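Local coordinates for C-type diheme-containing protein (Kuenenia stuttgartiensis, PDB 6H5L) that probably passes electrons through two covalently bound c-type hemes, as part of a multiheme reductase complex of an anammox bacterium, at residues I1-E6 and P60-I65; K12-K17 and A90-V95; E145-G150 and P166-T171. One frame throughout, in Å; residues are numbered along the deposited sequence.

Contact 1: I1-E6 and P60-I65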
loop_
_atom_site.group_PDB
_atom_site.type_symbol
_atom_site.label_atom_id
_atom_site.label_comp_id
_atom_site.label_asym_id
_atom_site.label_seq_id
_atom_site.Cartn_x
_atom_site.Cartn_y
_atom_site.Cartn_z
ATOM N N ILE B 1 23.246 -51.897 13.673
ATOM C CA ILE B 1 23.605 -53.280 13.963
ATOM C C ILE B 1 24.125 -53.418 15.387
ATOM O O ILE B 1 23.729 -52.663 16.276
ATOM C CB ILE B 1 24.634 -53.809 12.945
ATOM C CG1 ILE B 1 25.486 -52.665 12.388
ATOM C CG2 ILE B 1 23.932 -54.554 11.820
ATOM C CD1 ILE B 1 26.524 -52.122 13.351
ATOM N N GLU B 2 25.013 -54.383 15.607
ATOM C CA GLU B 2 25.545 -54.658 16.934
ATOM C C GLU B 2 26.729 -53.745 17.228
ATOM O O GLU B 2 27.678 -53.670 16.447
ATOM C CB GLU B 2 25.963 -56.122 17.061
ATOM C CG GLU B 2 24.796 -57.059 17.314
ATOM C CD GLU B 2 23.995 -56.663 18.542
ATOM O OE1 GLU B 2 24.609 -56.239 19.545
ATOM O OE2 GLU B 2 22.750 -56.765 18.503
ATOM N N ILE B 3 26.662 -53.058 18.362
ATOM C CA ILE B 3 27.715 -52.149 18.801
ATOM C C ILE B 3 28.647 -52.927 19.726
ATOM O O ILE B 3 28.179 -53.468 20.740
ATOM C CB ILE B 3 27.134 -50.920 19.514
ATOM C CG1 ILE B 3 26.082 -50.244 18.631
ATOM C CG2 ILE B 3 28.241 -49.943 19.879
ATOM C CD1 ILE B 3 25.361 -49.106 19.299
ATOM N N PRO B 4 29.939 -53.007 19.428
ATOM C CA PRO B 4 30.837 -53.811 20.262
ATOM C C PRO B 4 31.137 -53.135 21.590
ATOM O O PRO B 4 31.058 -51.910 21.725
ATOM C CB PRO B 4 32.104 -53.924 19.402
ATOM C CG PRO B 4 32.101 -52.661 18.603
ATOM C CD PRO B 4 30.652 -52.359 18.310
ATOM N N LYS B 5 31.464 -53.963 22.584
ATOM C CA LYS B 5 32.027 -53.464 23.832
ATOM C C LYS B 5 33.537 -53.307 23.749
ATOM O O LYS B 5 34.103 -52.416 24.395
ATOM C CB LYS B 5 31.688 -54.411 24.981
ATOM C CG LYS B 5 30.225 -54.839 25.055
ATOM C CD LYS B 5 29.318 -53.666 25.376
ATOM C CE LYS B 5 27.890 -54.133 25.604
ATOM N NZ LYS B 5 26.979 -53.017 25.976
ATOM N N GLU B 6 34.191 -54.145 22.948
ATOM C CA GLU B 6 35.636 -54.114 22.802
ATOM C C GLU B 6 36.072 -52.949 21.922
ATOM O O GLU B 6 35.352 -52.515 21.019
ATOM C CB GLU B 6 36.142 -55.433 22.213
ATOM C CG GLU B 6 35.346 -55.962 21.022
ATOM C CD GLU B 6 34.209 -56.883 21.435
ATOM O OE1 GLU B 6 33.034 -56.542 21.180
ATOM O OE2 GLU B 6 34.494 -57.948 22.022
ATOM N N PRO B 60 24.982 -42.543 28.985
ATOM C CA PRO B 60 24.183 -42.922 27.820
ATOM C C PRO B 60 24.336 -44.400 27.514
ATOM O O PRO B 60 25.357 -45.021 27.818
ATOM C CB PRO B 60 24.776 -42.065 26.696
ATOM C CG PRO B 60 26.200 -41.911 27.090
ATOM C CD PRO B 60 26.189 -41.789 28.597
ATOM N N THR B 61 23.297 -44.967 26.911
ATOM C CA THR B 61 23.431 -46.305 26.367
ATOM C C THR B 61 24.307 -46.257 25.120
ATOM O O THR B 61 24.506 -45.202 24.512
ATOM C CB THR B 61 22.064 -46.900 26.028
ATOM O OG1 THR B 61 21.491 -46.183 24.928
ATOM C CG2 THR B 61 21.131 -46.813 27.225
ATOM N N ASP B 62 24.848 -47.419 24.746
ATOM C CA ASP B 62 25.629 -47.488 23.514
ATOM C C ASP B 62 24.796 -47.070 22.310
ATOM O O ASP B 62 25.335 -46.525 21.338
ATOM C CB ASP B 62 26.188 -48.897 23.317
ATOM C CG ASP B 62 27.152 -49.301 24.415
ATOM O OD1 ASP B 62 27.248 -48.564 25.419
ATOM O OD2 ASP B 62 27.814 -50.350 24.271
ATOM N N GLU B 63 23.483 -47.303 22.365
ATOM C CA GLU B 63 22.602 -46.889 21.279
ATOM C C GLU B 63 22.387 -45.381 21.276
ATOM O O GLU B 63 22.244 -44.781 20.206
ATOM C CB GLU B 63 21.262 -47.617 21.388
ATOM C CG GLU B 63 21.361 -49.144 21.334
ATOM C CD GLU B 63 21.849 -49.750 22.636
ATOM O OE1 GLU B 63 21.680 -49.106 23.692
ATOM O OE2 GLU B 63 22.416 -50.861 22.599
ATOM N N ASP B 64 22.366 -44.754 22.456
ATOM C CA ASP B 64 22.241 -43.301 22.523
ATOM C C ASP B 64 23.403 -42.620 21.818
ATOM O O ASP B 64 23.209 -41.654 21.072
ATOM C CB ASP B 64 22.167 -42.843 23.980
ATOM C CG ASP B 64 20.856 -43.214 24.642
ATOM O OD1 ASP B 64 19.923 -43.627 23.925
ATOM O OD2 ASP B 64 20.760 -43.096 25.883
ATOM N N ILE B 65 24.624 -43.105 22.052
ATOM C CA ILE B 65 25.799 -42.503 21.427
ATOM C C ILE B 65 25.774 -42.726 19.920
ATOM O O ILE B 65 26.015 -41.802 19.135
ATOM C CB ILE B 65 27.086 -43.059 22.062
ATOM C CG1 ILE B 65 27.089 -42.805 23.571
ATOM C CG2 ILE B 65 28.314 -42.438 21.414
ATOM C CD1 ILE B 65 28.242 -43.470 24.298
#
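I3 and K5 reach D62 from different directions, one with a methyl group and the other with its ammonium. The I3 side chain crosses that of D62 at a slant. Its CD1 ends 3.3 Å from the backbone O of D62, and it also lies 4.1 Å from D62 CB. The second branch, CG2 of I3, meets the same CB. The aspartate methylene and backbone are therefore covered by isoleucine, while one carboxylate oxygen, OD2, turns to K5 and the other, OD1, has K97 of helix 93-97 as its partner. K5 runs across D62 at about a right angle. Its chain bends at chi2 (-66°) and is extended beyond that point, which carries the amine to the aspartate. NZ of K5 and OD2 of D62 are 3.3 Å apart in a salt bridge that is also a hydrogen bond. The nitrogen comes from above the carboxylate plane, 57° out of it.

D62 stands in the first turn of helix 62-71, and T61 is its N-cap. T61 and D64 form a capping box. D64 N donates to T61 OG1 at 3.0 Å, and the return bond from T61 N to D64 OD2 is weak. The N-terminal tail thus lies against a capped helix start in the first cytochrome domain.

The D62 carboxylate bridges two lysines. With an alanine in its place, K5 and K97 would probably both lose their shared carboxylate, and the tail would be held less firmly. V93, on helix 93-97, touches the side chains of both I3 and D62.

Contact 2: K12-K17 and A90-V95; sequences KNVYKK and ASVVPV
Y15 and V92 bring the two backbones closest, with their CA atoms 6.1 Å apart, and K12 and V95 follow at 6.8 Å. Segment 12-17 is regular helix. Segment 90-95 spans the junction between helices 86-91 and 93-97. No hydrogen bond joins the segments; valine methyls meet side chains and backbone.

V92 CG1 makes the closest side-chain contact. It sits 3.6 Å from V14 CG1, and the two valine side chains cross at about a right angle. The same methyl lies 3.8 Å from Y15 N, against the backbone of helix 9-18. V92 places CG1 beside its own backbone N (chi1 -60°), and this turns the methyl toward V14 and Y15. V95 works one turn further on. Its CG1 meets Y15 CG at 4.0 Å, approaching the ring obliquely. Its CG2 faces K12 N at 4.1 Å.

Helix 9-18 leads into the heme-attachment residues C19, C22 and H23. Its packing on helices 86-91 and 93-97 is consistent with the pairing of N- and C-terminal helices known from class I cytochromes c. V92 also touches a heme c, so this residue faces both the helix pair and the cofactor pocket.

The Y15 ring also lies beside the heme-attachment segment, where it touches A20 and H23, the latter an axial heme ligand. Its CG is anti to the backbone N (chi1 -177°), and OH is hydrogen-bonded to the backbone O of G24. The ring also meets F99, with planes about 55° apart. S91 OG is bonded to Q88 O within its own helical stretch.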
loop_
_atom_site.group_PDB
_atom_site.type_symbol
_atom_site.label_atom_id
_atom_site.label_comp_id
_atom_site.label_asym_id
_atom_site.label_seq_id
_atom_site.Cartn_x
_atom_site.Cartn_y
_atom_site.Cartn_z
ATOM N N LYS B 12 39.851 -46.977 16.631
ATOM C CA LYS B 12 40.865 -45.955 16.884
ATOM C C LYS B 12 41.080 -45.083 15.654
ATOM O O LYS B 12 41.129 -43.852 15.749
ATOM C CB LYS B 12 42.185 -46.605 17.303
ATOM C CG LYS B 12 42.228 -47.190 18.705
ATOM C CD LYS B 12 43.668 -47.547 19.062
ATOM C CE LYS B 12 43.754 -48.717 20.033
ATOM N NZ LYS B 12 43.832 -48.285 21.455
ATOM N N ASN B 13 41.213 -45.712 14.484
ATOM C CA ASN B 13 41.531 -44.968 13.269
ATOM C C ASN B 13 40.383 -44.057 12.852
ATOM O O ASN B 13 40.609 -42.912 12.444
ATOM C CB ASN B 13 41.885 -45.933 12.140
ATOM C CG ASN B 13 43.223 -46.619 12.356
ATOM O OD1 ASN B 13 43.817 -46.521 13.430
ATOM N ND2 ASN B 13 43.703 -47.318 11.332
ATOM N N VAL B 14 39.144 -44.551 12.930
ATOM C CA VAL B 14 37.996 -43.733 12.546
ATOM C C VAL B 14 37.904 -42.498 13.434
ATOM O O VAL B 14 37.704 -41.378 12.951
ATOM C CB VAL B 14 36.701 -44.563 12.592
ATOM C CG1 VAL B 14 35.499 -43.686 12.277
ATOM C CG2 VAL B 14 36.778 -45.720 11.613
ATOM N N TYR B 15 38.049 -42.683 14.748
ATOM C CA TYR B 15 38.072 -41.539 15.656
ATOM C C TYR B 15 39.221 -40.598 15.314
ATOM O O TYR B 15 39.057 -39.372 15.302
ATOM C CB TYR B 15 38.184 -42.013 17.105
ATOM C CG TYR B 15 38.138 -40.882 18.105
ATOM C CD1 TYR B 15 39.296 -40.205 18.473
ATOM C CD2 TYR B 15 36.937 -40.483 18.676
ATOM C CE1 TYR B 15 39.256 -39.165 19.377
ATOM C CE2 TYR B 15 36.888 -39.443 19.582
ATOM C CZ TYR B 15 38.050 -38.790 19.929
ATOM O OH TYR B 15 37.999 -37.756 20.830
ATOM N N LYS B 16 40.400 -41.163 15.051
ATOM C CA LYS B 16 41.576 -40.359 14.731
ATOM C C LYS B 16 41.334 -39.492 13.501
ATOM O O LYS B 16 41.670 -38.301 13.487
ATOM C CB LYS B 16 42.773 -41.288 14.518
ATOM C CG LYS B 16 44.139 -40.627 14.547
ATOM C CD LYS B 16 45.224 -41.691 14.654
ATOM C CE LYS B 16 46.617 -41.087 14.694
ATOM N NZ LYS B 16 47.644 -42.130 14.980
ATOM N N LYS B 17 40.735 -40.073 12.462
ATOM C CA LYS B 17 40.607 -39.394 11.179
ATOM C C LYS B 17 39.405 -38.460 11.124
ATOM O O LYS B 17 39.448 -37.445 10.418
ATOM C CB LYS B 17 40.524 -40.436 10.061
ATOM C CG LYS B 17 40.921 -39.947 8.680
ATOM C CD LYS B 17 41.347 -41.122 7.807
ATOM C CE LYS B 17 41.646 -40.700 6.377
ATOM N NZ LYS B 17 40.489 -40.942 5.472
ATOM N N ALA B 90 29.751 -47.562 14.691
ATOM C CA ALA B 90 29.603 -48.404 15.870
ATOM C C ALA B 90 30.940 -48.692 16.541
ATOM O O ALA B 90 30.985 -48.896 17.759
ATOM C CB ALA B 90 28.903 -49.713 15.497
ATOM N N SER B 91 32.033 -48.706 15.774
ATOM C CA SER B 91 33.339 -49.034 16.333
ATOM C C SER B 91 33.936 -47.899 17.155
ATOM O O SER B 91 34.855 -48.144 17.944
ATOM C CB SER B 91 34.312 -49.419 15.215
ATOM O OG SER B 91 34.608 -48.308 14.389
ATOM N N VAL B 92 33.444 -46.665 16.992
ATOM C CA VAL B 92 33.950 -45.539 17.773
ATOM C C VAL B 92 33.182 -45.326 19.067
ATOM O O VAL B 92 33.628 -44.534 19.914
ATOM C CB VAL B 92 33.928 -44.225 16.964
ATOM C CG1 VAL B 92 34.792 -44.343 15.726
ATOM C CG2 VAL B 92 32.497 -43.846 16.596
ATOM N N VAL B 93 32.038 -45.991 19.244
ATOM C CA VAL B 93 31.310 -45.892 20.509
ATOM C C VAL B 93 32.175 -46.292 21.704
ATOM O O VAL B 93 32.243 -45.519 22.669
ATOM C CB VAL B 93 29.998 -46.690 20.433
ATOM C CG1 VAL B 93 29.279 -46.665 21.775
ATOM C CG2 VAL B 93 29.106 -46.135 19.333
ATOM N N PRO B 94 32.851 -47.451 21.706
ATOM C CA PRO B 94 33.702 -47.767 22.867
ATOM C C PRO B 94 34.874 -46.817 23.022
ATOM O O PRO B 94 35.324 -46.586 24.152
ATOM C CB PRO B 94 34.179 -49.200 22.582
ATOM C CG PRO B 94 33.271 -49.713 21.521
ATOM C CD PRO B 94 32.892 -48.530 20.707
ATOM N N VAL B 95 35.389 -46.267 21.920
ATOM C CA VAL B 95 36.471 -45.288 22.009
ATOM C C VAL B 95 36.017 -44.077 22.813
ATOM O O VAL B 95 36.736 -43.585 23.691
ATOM C CB VAL B 95 36.948 -44.885 20.602
ATOM C CG1 VAL B 95 38.130 -43.930 20.696
ATOM C CG2 VAL B 95 37.310 -46.117 19.785
#

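Contact 3: E145-G150 and P166-T171. With HEC (heme c), chain K.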
loop_
_atom_site.group_PDB
_atom_site.type_symbol
_atom_site.label_atom_id
_atom_site.label_comp_id
_atom_site.label_asym_id
_atom_site.label_seq_id
_atom_site.Cartn_x
_atom_site.Cartn_y
_atom_site.Cartn_z
ATOM N N GLU B 145 8.874 -16.199 24.152
ATOM C CA GLU B 145 8.615 -16.867 22.885
ATOM C C GLU B 145 9.581 -18.011 22.606
ATOM O O GLU B 145 9.469 -18.659 21.560
ATOM C CB GLU B 145 8.678 -15.856 21.735
ATOM C CG GLU B 145 7.542 -14.843 21.711
ATOM C CD GLU B 145 6.295 -15.379 21.032
ATOM O OE1 GLU B 145 5.355 -15.793 21.744
ATOM O OE2 GLU B 145 6.258 -15.392 19.783
ATOM N N GLY B 146 10.524 -18.274 23.509
ATOM C CA GLY B 146 11.523 -19.294 23.268
ATOM C C GLY B 146 12.697 -18.839 22.435
ATOM O O GLY B 146 13.428 -19.680 21.903
ATOM N N ARG B 147 12.903 -17.526 22.307
ATOM C CA ARG B 147 13.981 -16.989 21.488
ATOM C C ARG B 147 15.350 -17.134 22.137
ATOM O O ARG B 147 16.359 -16.861 21.478
ATOM C CB ARG B 147 13.717 -15.512 21.188
ATOM C CG ARG B 147 12.410 -15.245 20.461
ATOM C CD ARG B 147 12.505 -15.620 18.993
ATOM N NE ARG B 147 12.376 -14.447 18.134
ATOM C CZ ARG B 147 12.587 -14.447 16.823
ATOM N NH1 ARG B 147 12.947 -15.564 16.205
ATOM N NH2 ARG B 147 12.443 -13.327 16.127
ATOM N N GLY B 148 15.411 -17.545 23.400
ATOM C CA GLY B 148 16.679 -17.611 24.096
ATOM C C GLY B 148 17.184 -16.277 24.590
ATOM O O GLY B 148 18.398 -16.090 24.722
ATOM N N ASP B 149 16.280 -15.331 24.858
ATOM C CA ASP B 149 16.638 -13.981 25.274
ATOM C C ASP B 149 16.003 -13.618 26.611
ATOM O O ASP B 149 15.695 -12.450 26.865
ATOM C CB ASP B 149 16.246 -12.959 24.206
ATOM C CG ASP B 149 14.778 -13.044 23.820
ATOM O OD1 ASP B 149 14.093 -13.985 24.269
ATOM O OD2 ASP B 149 14.315 -12.166 23.059
ATOM N N GLY B 150 15.794 -14.611 27.473
ATOM C CA GLY B 150 15.272 -14.367 28.795
ATOM C C GLY B 150 16.269 -13.631 29.666
ATOM O O GLY B 150 17.426 -13.419 29.285
ATOM N N PRO B 166 21.031 -20.445 25.916
ATOM C CA PRO B 166 20.081 -21.298 25.181
ATOM C C PRO B 166 19.782 -20.739 23.800
ATOM O O PRO B 166 19.301 -19.612 23.653
ATOM C CB PRO B 166 18.840 -21.299 26.080
ATOM C CG PRO B 166 18.985 -20.080 26.932
ATOM C CD PRO B 166 20.450 -19.908 27.159
ATOM N N PHE B 167 20.086 -21.538 22.781
ATOM C CA PHE B 167 19.874 -21.117 21.407
ATOM C C PHE B 167 18.390 -20.883 21.139
ATOM O O PHE B 167 17.510 -21.443 21.801
ATOM C CB PHE B 167 20.424 -22.162 20.434
ATOM C CG PHE B 167 19.702 -23.481 20.483
ATOM C CD1 PHE B 167 20.100 -24.473 21.365
ATOM C CD2 PHE B 167 18.627 -23.731 19.644
ATOM C CE1 PHE B 167 19.436 -25.685 21.413
ATOM C CE2 PHE B 167 17.959 -24.941 19.689
ATOM C CZ PHE B 167 18.365 -25.920 20.573
ATOM N N ASP B 168 18.120 -20.035 20.153
ATOM C CA ASP B 168 16.759 -19.799 19.691
ATOM C C ASP B 168 16.227 -21.074 19.048
ATOM O O ASP B 168 16.701 -21.481 17.982
ATOM C CB ASP B 168 16.745 -18.636 18.703
ATOM C CG ASP B 168 15.361 -18.342 18.163
ATOM O OD1 ASP B 168 14.371 -18.785 18.781
ATOM O OD2 ASP B 168 15.264 -17.669 17.116
ATOM N N PHE B 169 15.245 -21.712 19.685
ATOM C CA PHE B 169 14.678 -22.945 19.153
ATOM C C PHE B 169 13.399 -22.721 18.357
ATOM O O PHE B 169 12.781 -23.699 17.923
ATOM C CB PHE B 169 14.432 -23.967 20.279
ATOM C CG PHE B 169 13.430 -23.533 21.323
ATOM C CD1 PHE B 169 12.068 -23.521 21.049
ATOM C CD2 PHE B 169 13.848 -23.192 22.599
ATOM C CE1 PHE B 169 11.152 -23.138 22.012
ATOM C CE2 PHE B 169 12.936 -22.814 23.568
ATOM C CZ PHE B 169 11.586 -22.788 23.274
ATOM N N THR B 170 12.987 -21.468 18.150
ATOM C CA THR B 170 11.830 -21.205 17.301
ATOM C C THR B 170 12.076 -21.598 15.850
ATOM O O THR B 170 11.113 -21.689 15.080
ATOM C CB THR B 170 11.434 -19.728 17.375
ATOM O OG1 THR B 170 12.484 -18.919 16.829
ATOM C CG2 THR B 170 11.178 -19.316 18.818
ATOM N N THR B 171 13.333 -21.826 15.463
ATOM C CA THR B 171 13.631 -22.351 14.136
ATOM C C THR B 171 13.216 -23.808 13.993
ATOM O O THR B 171 13.065 -24.289 12.865
ATOM C CB THR B 171 15.123 -22.216 13.836
ATOM O OG1 THR B 171 15.868 -23.041 14.740
ATOM C CG2 THR B 171 15.570 -20.770 13.994
HETATM FE FE HEC K . 15.728 -25.276 28.675
HETATM C CHA HEC K . 17.722 -26.729 26.288
HETATM C CHB HEC K . 12.939 -26.320 26.958
HETATM C CHC HEC K . 13.723 -24.151 31.226
HETATM C CHD HEC K . 18.392 -23.593 30.003
HETATM N NA HEC K . 15.392 -26.384 26.965
HETATM C C1A HEC K . 16.363 -26.781 26.067
HETATM C C2A HEC K . 15.699 -27.261 24.869
HETATM C C3A HEC K . 14.379 -27.144 25.055
HETATM C C4A HEC K . 14.159 -26.592 26.377
HETATM C CMA HEC K . 13.271 -27.529 24.048
HETATM C CAA HEC K . 16.406 -27.801 23.603
HETATM C CBA HEC K . 16.320 -29.325 23.556
HETATM C CGA HEC K . 17.050 -29.832 22.339
HETATM O O1A HEC K . 17.708 -29.012 21.648
HETATM O O2A HEC K . 16.978 -31.056 22.060
HETATM N NB HEC K . 13.693 -25.170 28.996
HETATM C C1B HEC K . 12.744 -25.816 28.227
HETATM C C2B HEC K . 11.514 -25.882 28.988
HETATM C C3B HEC K . 11.724 -25.280 30.170
HETATM C C4B HEC K . 13.101 -24.823 30.195
HETATM C CMB HEC K . 10.206 -26.519 28.467
HETATM C CAB HEC K . 10.715 -25.080 31.326
HETATM C CBB HEC K . 10.196 -26.417 31.899
HETATM N NC HEC K . 15.994 -24.056 30.288
HETATM C C1C HEC K . 15.052 -23.784 31.264
HETATM C C2C HEC K . 15.734 -23.170 32.387
HETATM C C3C HEC K . 16.987 -22.898 31.995
HETATM C C4C HEC K . 17.202 -23.530 30.702
HETATM C CMC HEC K . 15.006 -22.554 33.606
HETATM C CAC HEC K . 18.072 -22.171 32.827
HETATM C CBC HEC K . 18.468 -23.014 34.058
HETATM N ND HEC K . 17.752 -25.164 28.201
HETATM C C1D HEC K . 18.677 -24.423 28.935
HETATM C C2D HEC K . 19.993 -24.669 28.388
HETATM C C3D HEC K . 19.785 -25.651 27.225
HETATM C C4D HEC K . 18.362 -25.899 27.186
HETATM C CMD HEC K . 21.329 -24.069 28.875
HETATM C CAD HEC K . 20.862 -26.248 26.292
HETATM C CBD HEC K . 21.183 -25.258 25.176
HETATM C CGD HEC K . 22.332 -25.769 24.346
HETATM O O1D HEC K . 22.721 -26.955 24.513
HETATM O O2D HEC K . 22.864 -24.986 23.515
HETATM O O HOH W 1 15.752 -20.827 23.814
#
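R147 and D168 are brought together by a bent arginine chain and an extended aspartate. R147 turns at chi2 and again at chi3, so its guanidinium folds back to the other loop. D168 holds CG opposite its backbone N (chi1 179°), which swings the carboxylate to the arginine. The two side chains lie side by side and point the same way. The guanidinium and carboxylate planes are 76° apart, and the salt bridge from R147 NH1 to D168 OD2, 3.3 Å long, is only a weak hydrogen bond. NH1 also makes a weak bond to T170 OG1, which lies near the guanidinium plane.

The other carboxylate oxygen is tied within its own loop. D168 OD1 accepts from T170 OG1 at 2.7 Å on its syn side, and from T170 N at 3.1 Å from well above the carboxylate plane. Both donors come from the same face. These bonds should fix the rotation of the carboxylate.

G146 packs on one face of the F169 ring: its O stands over that face, offset toward the rim, and its CA is 3.5 Å from F169 CZ. A water donates to G146 O and to F167 O, linking the two backbones. G148 CA makes a CH···O contact with P166 O. T170 CG2 packs against E145 O. On the heme side, the edge of the F167 ring meets a propionate, with CZ 3.3 Å from heme O1A.

F169 also meets the ring of H142, an axial iron ligand, and G148 shares a backbone hydrogen bond with that residue. The D168 to T170 turn is an Asx turn, set in the loops that follow the CXXCH heme-binding motif of the second cytochrome c domain.

How the contacts relate
Contacts 1 and 2 belong to the first cytochrome domain and touch each other, through P4 against P94 and I3 against A90. Helix 93-97 serves both: its V93 and K97 border contact 1, and V95 belongs to contact 2. Contact 1 is a surface contact held by charge and one isoleucine. Contact 2 is buried and apolar, with V92 reaching a heme. Contact 3 lies in the second domain, on the opposite side of the chain's centre, about 32 and 34 Å from the other two between centres. It is partly buried and joins irregular loops, mixing weak polar bonds, a water and aromatic packing next to its heme.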